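Local atomic coordinates of protein ppBat (PDB entry 3CNE), a protein that binds flavin derivatives such as lumichrome, riboflavin, FMN and FAD as a homodimer and may serve as a flavin storage protein. Residues A85-P88 with Y89-D92; A157-E160 with N161-W164. All blocks are in the same frame, centred on the assembly; numbering follows the deposited sequence.

Contact 1. Residues A85-P88 with Y89-D92; sequences ANQP and YNVD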
loop_
_atom_site.group_PDB
_atom_site.type_symbol
_atom_site.label_atom_id
_atom_site.label_comp_id
_atom_site.label_asym_id
_atom_site.label_seq_id
_atom_site.Cartn_x
_atom_site.Cartn_y
_atom_site.Cartn_z
ATOM N N ALA A 85 -27.608 1.735 -3.217
ATOM C CA ALA A 85 -28.012 2.453 -4.437
ATOM C C ALA A 85 -28.330 3.908 -4.130
ATOM O O ALA A 85 -28.355 4.750 -5.026
ATOM C CB ALA A 85 -29.222 1.759 -5.076
ATOM N N ASN A 86 -28.564 4.207 -2.850
ATOM C CA ASN A 86 -28.919 5.560 -2.455
ATOM C C ASN A 86 -27.736 6.413 -2.009
ATOM O O ASN A 86 -27.908 7.532 -1.518
ATOM C CB ASN A 86 -30.056 5.552 -1.431
ATOM C CG ASN A 86 -31.363 5.099 -2.034
ATOM O OD1 ASN A 86 -32.006 4.189 -1.515
ATOM N ND2 ASN A 86 -31.754 5.707 -3.152
ATOM N N GLN A 87 -26.526 5.896 -2.219
ATOM C CA GLN A 87 -25.349 6.717 -2.052
ATOM C C GLN A 87 -25.027 7.357 -3.394
ATOM O O GLN A 87 -24.702 6.659 -4.350
ATOM C CB GLN A 87 -24.198 5.866 -1.506
ATOM C CG GLN A 87 -24.441 5.392 -0.067
ATOM C CD GLN A 87 -23.380 4.415 0.450
ATOM O OE1 GLN A 87 -22.663 3.785 -0.316
ATOM N NE2 GLN A 87 -23.280 4.303 1.758
ATOM N N PRO A 88 -25.138 8.696 -3.486
ATOM C CA PRO A 88 -24.942 9.361 -4.790
ATOM C C PRO A 88 -23.589 9.077 -5.422
ATOM O O PRO A 88 -23.475 9.035 -6.655
ATOM C CB PRO A 88 -25.056 10.847 -4.438
ATOM C CG PRO A 88 -26.006 10.827 -3.197
ATOM C CD PRO A 88 -25.496 9.660 -2.430
ATOM N N TYR A 89 -22.579 8.826 -4.604
ATOM C CA TYR A 89 -21.256 8.596 -5.167
ATOM C C TYR A 89 -21.142 7.269 -5.882
ATOM O O TYR A 89 -20.261 7.112 -6.742
ATOM C CB TYR A 89 -20.140 8.735 -4.128
ATOM C CG TYR A 89 -20.458 8.164 -2.766
ATOM C CD1 TYR A 89 -20.236 6.807 -2.500
ATOM C CD2 TYR A 89 -20.939 8.981 -1.745
ATOM C CE1 TYR A 89 -20.477 6.262 -1.249
ATOM C CE2 TYR A 89 -21.192 8.457 -0.458
ATOM C CZ TYR A 89 -20.966 7.083 -0.234
ATOM O OH TYR A 89 -21.180 6.520 0.992
ATOM N N ASN A 90 -22.012 6.322 -5.531
ATOM C CA ASN A 90 -22.044 5.039 -6.223
ATOM C C ASN A 90 -22.720 5.149 -7.574
ATOM O O ASN A 90 -22.371 4.440 -8.506
ATOM C CB ASN A 90 -22.725 3.986 -5.373
ATOM C CG ASN A 90 -21.859 3.585 -4.203
ATOM O OD1 ASN A 90 -20.642 3.730 -4.264
ATOM N ND2 ASN A 90 -22.476 3.142 -3.134
ATOM N N VAL A 91 -23.685 6.059 -7.658
ATOM C CA VAL A 91 -24.329 6.376 -8.938
ATOM C C VAL A 91 -23.320 7.127 -9.807
ATOM O O VAL A 91 -23.140 6.807 -10.992
ATOM C CB VAL A 91 -25.627 7.188 -8.730
ATOM C CG1 VAL A 91 -26.167 7.716 -10.063
ATOM C CG2 VAL A 91 -26.705 6.355 -7.965
ATOM N N ASP A 92 -22.642 8.107 -9.213
ATOM C CA ASP A 92 -21.554 8.797 -9.905
ATOM C C ASP A 92 -20.477 7.843 -10.405
ATOM O O ASP A 92 -20.013 7.989 -11.516
ATOM C CB ASP A 92 -20.928 9.869 -9.033
ATOM C CG ASP A 92 -21.893 10.994 -8.691
ATOM O OD1 ASP A 92 -22.938 11.137 -9.387
ATOM O OD2 ASP A 92 -21.603 11.733 -7.715
#
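Tyr-89 carries its CG in the narrow niche between backbone N and carbonyl carbon (chi1 40°), which folds its ring back over Gln-87, whose CG stands anti to its own carbonyl carbon ahead of an extended chain. The setting is the N terminus of helix 88-102, with Gln-87 at the N-cap position. Over one face of the Tyr-89 ring, toward its rim, sits Gln-87 CB, a CH-pi contact of 3.9 Å to the centroid. Further out, the Gln-87 amide is tilted 38° from the ring plane, and its CD comes within 3.1 Å of Tyr-89 OH. The same side chain also runs alongside that of Asn-90, pointing the same way, and Gln-87 OE1 takes a weak hydrogen bond from Asn-90 ND2 at 2.9 Å; the stronger partner of that ND2 is Tyr-84 O. With an alanine here, the Tyr-89 hydroxyl end is likely to lose its amide neighbour, and Asn-90 ND2 its weak bond to the glutamine oxygen. In the backbone of this first turn, Asn-90 N donates to Gln-87 O at 3.0 Å. A far straighter bond, 172° at hydrogen, joins Asp-92 N to Pro-88 O at 2.8 Å, while Asp-92 OD1 forms a salt bridge with Lys-61. Back at the loop, Val-91 CG2 rests 3.7 Å from Ala-85 O.

Contact 2. Residues A157-E160 with N161-W164; sequences AQDE and NTIW. With FMN (flavin mononucleotide), chain N.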
loop_
_atom_site.group_PDB
_atom_site.type_symbol
_atom_site.label_atom_id
_atom_site.label_comp_id
_atom_site.label_asym_id
_atom_site.label_seq_id
_atom_site.Cartn_x
_atom_site.Cartn_y
_atom_site.Cartn_z
ATOM N N ALA A 157 -6.217 -6.878 -13.120
ATOM C CA ALA A 157 -5.516 -7.911 -12.366
ATOM C C ALA A 157 -6.516 -8.596 -11.440
ATOM O O ALA A 157 -7.454 -7.964 -10.950
ATOM C CB ALA A 157 -4.378 -7.300 -11.583
ATOM N N GLN A 158 -6.311 -9.887 -11.223
ATOM C CA GLN A 158 -7.165 -10.687 -10.379
ATOM C C GLN A 158 -7.314 -10.071 -8.974
ATOM O O GLN A 158 -8.427 -9.967 -8.450
ATOM C CB GLN A 158 -6.593 -12.101 -10.286
ATOM C CG GLN A 158 -7.552 -13.101 -9.707
ATOM C CD GLN A 158 -7.020 -14.509 -9.733
ATOM O OE1 GLN A 158 -6.377 -14.956 -8.779
ATOM N NE2 GLN A 158 -7.303 -15.229 -10.814
ATOM N N ASP A 159 -6.208 -9.632 -8.382
ATOM C CA ASP A 159 -6.290 -8.918 -7.092
ATOM C C ASP A 159 -4.986 -8.189 -6.758
ATOM O O ASP A 159 -4.108 -8.093 -7.622
ATOM C CB ASP A 159 -6.712 -9.859 -5.977
ATOM C CG ASP A 159 -5.782 -11.001 -5.811
ATOM O OD1 ASP A 159 -4.582 -10.816 -6.070
ATOM O OD2 ASP A 159 -6.239 -12.101 -5.434
ATOM N N GLU A 160 -4.863 -7.695 -5.519
ATOM C CA GLU A 160 -3.726 -6.859 -5.130
ATOM C C GLU A 160 -2.437 -7.646 -5.259
ATOM O O GLU A 160 -1.386 -7.080 -5.530
ATOM C CB GLU A 160 -3.865 -6.338 -3.677
ATOM C CG GLU A 160 -4.969 -5.297 -3.490
ATOM C CD GLU A 160 -6.386 -5.907 -3.378
ATOM O OE1 GLU A 160 -7.391 -5.131 -3.385
ATOM O OE2 GLU A 160 -6.494 -7.162 -3.297
ATOM N N ASN A 161 -2.490 -8.960 -5.063
ATOM C CA ASN A 161 -1.245 -9.711 -5.177
ATOM C C ASN A 161 -0.829 -10.086 -6.595
ATOM O O ASN A 161 0.244 -10.640 -6.782
ATOM C CB ASN A 161 -1.246 -10.944 -4.286
ATOM C CG ASN A 161 -2.570 -11.587 -4.218
ATOM O OD1 ASN A 161 -2.941 -12.328 -5.128
ATOM N ND2 ASN A 161 -3.332 -11.306 -3.131
ATOM N N THR A 162 -1.658 -9.786 -7.588
ATOM C CA THR A 162 -1.233 -10.013 -8.980
ATOM C C THR A 162 -1.024 -8.716 -9.798
ATOM O O THR A 162 -0.734 -8.757 -11.027
ATOM C CB THR A 162 -2.206 -10.923 -9.729
ATOM O OG1 THR A 162 -3.490 -10.295 -9.824
ATOM C CG2 THR A 162 -2.347 -12.256 -9.042
ATOM N N ILE A 163 -1.197 -7.575 -9.138
ATOM C CA ILE A 163 -0.987 -6.283 -9.796
ATOM C C ILE A 163 0.410 -6.223 -10.446
ATOM O O ILE A 163 0.549 -5.786 -11.597
ATOM C CB ILE A 163 -1.219 -5.096 -8.844
ATOM C CG1 ILE A 163 -2.722 -4.945 -8.565
ATOM C CG2 ILE A 163 -0.683 -3.775 -9.479
ATOM C CD1 ILE A 163 -3.052 -4.025 -7.393
ATOM N N TRP A 164 1.417 -6.724 -9.719
ATOM C CA TRP A 164 2.802 -6.773 -10.199
ATOM C C TRP A 164 2.924 -7.393 -11.595
ATOM O O TRP A 164 3.836 -7.028 -12.325
ATOM C CB TRP A 164 3.721 -7.528 -9.217
ATOM C CG TRP A 164 3.553 -9.039 -9.210
ATOM C CD1 TRP A 164 2.668 -9.754 -8.488
ATOM C CD2 TRP A 164 4.315 -9.993 -9.971
ATOM N NE1 TRP A 164 2.815 -11.101 -8.730
ATOM C CE2 TRP A 164 3.834 -11.271 -9.635
ATOM C CE3 TRP A 164 5.368 -9.886 -10.898
ATOM C CZ2 TRP A 164 4.351 -12.441 -10.210
ATOM C CZ3 TRP A 164 5.896 -11.058 -11.458
ATOM C CH2 TRP A 164 5.386 -12.308 -11.113
HETATM N N1 FMN N . 5.788 -8.655 -6.355
HETATM C C2 FMN N . 4.763 -8.333 -5.490
HETATM O O2 FMN N . 4.599 -7.151 -5.171
HETATM N N3 FMN N . 3.941 -9.334 -4.990
HETATM C C4 FMN N . 4.151 -10.661 -5.356
HETATM O O4 FMN N . 3.383 -11.550 -4.955
HETATM C C4A FMN N . 5.187 -10.981 -6.233
HETATM N N5 FMN N . 5.405 -12.297 -6.608
HETATM C C5A FMN N . 6.441 -12.590 -7.477
HETATM C C6 FMN N . 6.660 -13.906 -7.852
HETATM C C7 FMN N . 7.688 -14.233 -8.734
HETATM C C7M FMN N . 7.467 -15.446 -9.598
HETATM C C8 FMN N . 8.537 -13.226 -9.218
HETATM C C8M FMN N . 9.997 -13.571 -9.409
HETATM C C9 FMN N . 8.284 -11.907 -8.846
HETATM C C9A FMN N . 7.258 -11.573 -7.971
HETATM N N10 FMN N . 7.048 -10.247 -7.599
HETATM C C10 FMN N . 6.010 -9.967 -6.730
HETATM C "C1'" FMN N . 7.387 -9.147 -8.565
HETATM C "C2'" FMN N . 8.644 -8.352 -8.235
HETATM O "O2'" FMN N . 8.330 -7.293 -7.345
HETATM C "C3'" FMN N . 9.233 -7.804 -9.541
HETATM O "O3'" FMN N . 9.542 -8.890 -10.396
HETATM C "C4'" FMN N . 10.486 -6.951 -9.327
HETATM O "O4'" FMN N . 10.143 -5.601 -9.058
HETATM O O HOH W 1 1.206 -7.133 -6.876
#
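The flavin site shared by the two subunits is reached from strand 154-157 through a type I beta turn running from Asp-159 to Thr-162. Thr-162 N closes the turn on Asp-159 O at 3.0 Å. The threonine side chain answers in the reverse direction: with OG1 set between backbone N and carbonyl carbon (chi1 63°), it accepts a nearly straight bond (174°) from Asp-159 N, 3.1 Å from OG1. The same hydroxyl also bonds to Lys-147 O, so one buried group joins both ends of the turn to a neighbouring loop. In the DJ-1/PfpI fold this turn lies beside strand 106-110 and the zinc ligand Cys-111. Here Glu-160 OE1 is hydrogen-bonded to His-110 NE2, and Ala-157 CB packs 4.2 Å from Ile-163 CG1, both side chains also touching His-110. A water then links the turn to Trp-164, which with Asn-161 belongs to the flavin site, donating to Glu-160 O and accepting from Trp-164 N, with 2.9 Å between the water oxygen and Trp-164 N. The isoalloxazine of FMN covers one face of the Trp-164 indole, its C9A lying 3.5 Å above the indole plane. Trp-164 NE1 comes to 3.4 Å from FMN C4A, and the same flavin is hydrogen-bonded to Asn-161 O of the second subunit.

How the contacts relate
Read from the N terminus, the chain passes through strand 69-73 before it reaches contact 1, where a loop turns into helix 88-102. That helix leads to strand 106-110, parallel to and next to strand 69-73 in the central sheet, so contact 1 sits within a beta-alpha-beta crossover. Contact 2 comes much later, where strand 154-157, the other neighbour of strand 106-110, gives way to the loop before helix 167-174. Each contact closes only a local turn; they follow in series, neither nested nor crossed. Their centres are about 27 Å apart on opposite sides of the chain's centre, contact 1 far from the flavin and contact 2 beside it.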